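Local coordinates for putative GGDEF domain protein (Pseudomonas aeruginosa, PDB 7E6G) that probably makes the second messenger cyclic di-GMP by condensing two GTP molecules, with magnesium as cofactor, at residues G14-P19 with A29-R34. Numbering follows the deposited sequence.
Sequences GLLADP and ALARLR
Leu16 lays its two methyls on the outside of helix 27-102, and each meets a different kind of surface. The CD2 branch packs against the apolar part: Leu16 CD2 lies 4.0 Å from Ala31 CB and 3.8 Å from Ala31 N, so it rests on the helix backbone as well as on a side chain. Beside it, Leu16 CD2 comes within 4.1 Å of Leu30 CD2, a methyl-to-methyl approach between two leucines whose CA-CB bonds both point across the gap. The small Ala31 side chain is consistent with the close approach of the two backbones, whose Leu16 CA and Ala31 CA are 7.0 Å apart.

The other branch reaches a polar group. Leu16 CD1 sits 3.3 Å from Arg34 NH1, and the methyl approaches the guanidinium obliquely. Arg34 starts with CG anti to the backbone N (chi1 180°); its CA-CB bond already points across, and the chain, bent at chi2 and chi3, ends beside helix 3-17. There it forms salt bridges with Asp13 through NH2 and Asp9 through NE, which probably fix the guanidinium beside the leucine methyl.

Packing is tightest at Leu16 CD2, between Leu30 and Ala31. Leu30, which also touches Ile12, lies on the buried side, while Ala31 and Arg34, both partly exposed, form the solvent side. The chain leaves helical geometry at Asp18 and turns away from segment 29-34. Across the subunit interface, Leu33 packs on Leu33 of the second subunit and Leu15 on its Ala29. The arrangement is that of a helical hairpin, with short helix 3-17 folded back on the start of long helix 27-102, beside the helical interface with the second subunit and remote from the GGDEF domain's nucleotide site.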
ATOM      1  N   GLY A  14      25.974  38.940 -54.152  1.00 44.04           N
ATOM      2  CA  GLY A  14      25.892  39.824 -55.294  1.00 41.25           C
ATOM      3  C   GLY A  14      27.050  40.799 -55.338  1.00 45.81           C
ATOM      4  O   GLY A  14      27.643  41.025 -56.395  1.00 49.68           O
ATOM      5  N   LEU A  15      27.388  41.386 -54.184  1.00 47.85           N
ATOM      6  CA  LEU A  15      28.511  42.319 -54.114  1.00 44.79           C
ATOM      7  C   LEU A  15      29.807  41.653 -54.570  1.00 47.59           C
ATOM      8  O   LEU A  15      30.578  42.224 -55.355  1.00 46.67           O
ATOM      9  CB  LEU A  15      28.659  42.843 -52.682  1.00 44.81           C
ATOM     10  CG  LEU A  15      27.848  44.050 -52.218  1.00 45.35           C
ATOM     11  CD1 LEU A  15      26.482  44.021 -52.842  1.00 52.74           C
ATOM     12  CD2 LEU A  15      27.739  44.051 -50.696  1.00 47.01           C
ATOM     13  N   LEU A  16      30.062  40.437 -54.076  1.00 47.05           N
ATOM     14  CA  LEU A  16      31.320  39.758 -54.362  1.00 46.87           C
ATOM     15  C   LEU A  16      31.406  39.325 -55.812  1.00 47.15           C
ATOM     16  O   LEU A  16      32.513  39.214 -56.352  1.00 46.89           O
ATOM     17  CB  LEU A  16      31.485  38.549 -53.450  1.00 43.34           C
ATOM     18  CG  LEU A  16      31.817  38.894 -52.005  1.00 41.76           C
ATOM     19  CD1 LEU A  16      31.698  37.661 -51.116  1.00 38.16           C
ATOM     20  CD2 LEU A  16      33.206  39.534 -51.921  1.00 36.44           C
ATOM     21  N   ALA A  17      30.253  39.064 -56.447  1.00 50.48           N
ATOM     22  CA  ALA A  17      30.215  38.732 -57.870  1.00 45.58           C
ATOM     23  C   ALA A  17      30.391  39.951 -58.776  1.00 51.53           C
ATOM     24  O   ALA A  17      30.984  39.829 -59.853  1.00 51.37           O
ATOM     25  CB  ALA A  17      28.897  38.036 -58.202  1.00 42.46           C
ATOM     26  N   ASP A  18      29.895  41.120 -58.377  1.00 51.87           N
ATOM     27  CA  ASP A  18      29.856  42.274 -59.277  1.00 52.22           C
ATOM     28  C   ASP A  18      31.250  42.672 -59.765  1.00 54.92           C
ATOM     29  O   ASP A  18      32.095  43.070 -58.945  1.00 54.01           O
ATOM     30  CB  ASP A  18      29.195  43.466 -58.594  1.00 55.87           C
ATOM     31  CG  ASP A  18      28.974  44.638 -59.553  1.00 64.01           C
ATOM     32  OD1 ASP A  18      27.797  44.968 -59.836  1.00 61.97           O
ATOM     33  OD2 ASP A  18      29.980  45.214 -60.034  1.00 58.64           O
ATOM     34  N   PRO A  19      31.513  42.637 -61.080  1.00 57.83           N
ATOM     35  CA  PRO A  19      32.884  42.886 -61.572  1.00 51.76           C
ATOM     36  C   PRO A  19      33.435  44.257 -61.225  1.00 51.90           C
ATOM     37  O   PRO A  19      34.664  44.437 -61.239  1.00 50.00           O
ATOM     38  CB  PRO A  19      32.750  42.707 -63.092  1.00 41.47           C
ATOM     39  CG  PRO A  19      31.567  41.832 -63.259  1.00 47.30           C
ATOM     40  CD  PRO A  19      30.609  42.227 -62.168  1.00 51.59           C
ATOM     41  N   ALA A  29      38.685  41.128 -48.423  1.00 41.41           N
ATOM     42  CA  ALA A  29      38.351  41.198 -47.072  1.00 36.60           C
ATOM     43  C   ALA A  29      36.980  40.759 -46.787  1.00 35.59           C
ATOM     44  O   ALA A  29      36.807  40.128 -45.918  1.00 31.12           O
ATOM     45  CB  ALA A  29      38.550  42.584 -46.690  1.00 33.16           C
ATOM     46  N   LEU A  30      36.024  41.141 -47.553  1.00 34.10           N
ATOM     47  CA  LEU A  30      34.697  40.732 -47.421  1.00 33.98           C
ATOM     48  C   LEU A  30      34.506  39.360 -47.735  1.00 40.25           C
ATOM     49  O   LEU A  30      33.680  38.815 -47.231  1.00 41.59           O
ATOM     50  CB  LEU A  30      33.745  41.599 -48.141  1.00 33.14           C
ATOM     51  CG  LEU A  30      32.313  41.249 -48.035  1.00 36.56           C
ATOM     52  CD1 LEU A  30      31.649  41.515 -46.777  1.00 35.39           C
ATOM     53  CD2 LEU A  30      31.515  41.922 -49.010  1.00 34.81           C
ATOM     54  N   ALA A  31      35.169  38.816 -48.695  1.00 38.38           N
ATOM     55  CA  ALA A  31      35.092  37.379 -48.967  1.00 33.47           C
ATOM     56  C   ALA A  31      35.599  36.572 -47.774  1.00 35.21           C
ATOM     57  O   ALA A  31      34.958  35.596 -47.334  1.00 28.76           O
ATOM     58  CB  ALA A  31      35.886  37.032 -50.234  1.00 25.79           C
ATOM     59  N   ARG A  32      36.746  36.987 -47.224  1.00 32.41           N
ATOM     60  CA  ARG A  32      37.313  36.284 -46.081  1.00 33.99           C
ATOM     61  C   ARG A  32      36.382  36.354 -44.884  1.00 33.00           C
ATOM     62  O   ARG A  32      36.165  35.352 -44.195  1.00 37.32           O
ATOM     63  CB  ARG A  32      38.683  36.858 -45.736  1.00 31.69           C
ATOM     64  CG  ARG A  32      39.711  36.514 -46.767  1.00 34.49           C
ATOM     65  CD  ARG A  32      41.018  37.202 -46.507  1.00 37.82           C
ATOM     66  NE  ARG A  32      41.608  36.753 -45.259  1.00 38.57           N
ATOM     67  CZ  ARG A  32      42.864  36.986 -44.916  1.00 40.77           C
ATOM     68  NH1 ARG A  32      43.658  37.667 -45.737  1.00 46.78           N
ATOM     69  NH2 ARG A  32      43.316  36.542 -43.751  1.00 44.73           N
ATOM     70  N   LEU A  33      35.776  37.511 -44.651  1.00 31.73           N
ATOM     71  CA  LEU A  33      34.954  37.636 -43.459  1.00 35.07           C
ATOM     72  C   LEU A  33      33.617  36.920 -43.622  1.00 33.64           C
ATOM     73  O   LEU A  33      33.111  36.326 -42.663  1.00 36.53           O
ATOM     74  CB  LEU A  33      34.773  39.100 -43.087  1.00 32.59           C
ATOM     75  CG  LEU A  33      33.995  39.274 -41.790  1.00 29.10           C
ATOM     76  CD1 LEU A  33      34.928  39.318 -40.607  1.00 34.50           C
ATOM     77  CD2 LEU A  33      33.281  40.561 -41.910  1.00 33.25           C
ATOM     78  N   ARG A  34      33.033  36.935 -44.822  1.00 33.72           N
ATOM     79  CA  ARG A  34      31.823  36.143 -45.039  1.00 36.92           C
ATOM     80  C   ARG A  34      32.095  34.660 -44.796  1.00 40.47           C
ATOM     81  O   ARG A  34      31.304  33.957 -44.142  1.00 38.40           O
ATOM     82  CB  ARG A  34      31.299  36.364 -46.455  1.00 36.90           C
ATOM     83  CG  ARG A  34      30.045  35.567 -46.758  1.00 40.48           C
ATOM     84  CD  ARG A  34      30.299  34.529 -47.826  1.00 44.36           C
ATOM     85  NE  ARG A  34      29.224  34.520 -48.813  1.00 47.91           N
ATOM     86  CZ  ARG A  34      29.409  34.555 -50.129  1.00 50.53           C
ATOM     87  NH1 ARG A  34      30.631  34.584 -50.646  1.00 44.86           N
ATOM     88  NH2 ARG A  34      28.359  34.552 -50.931  1.00 50.90           N
TER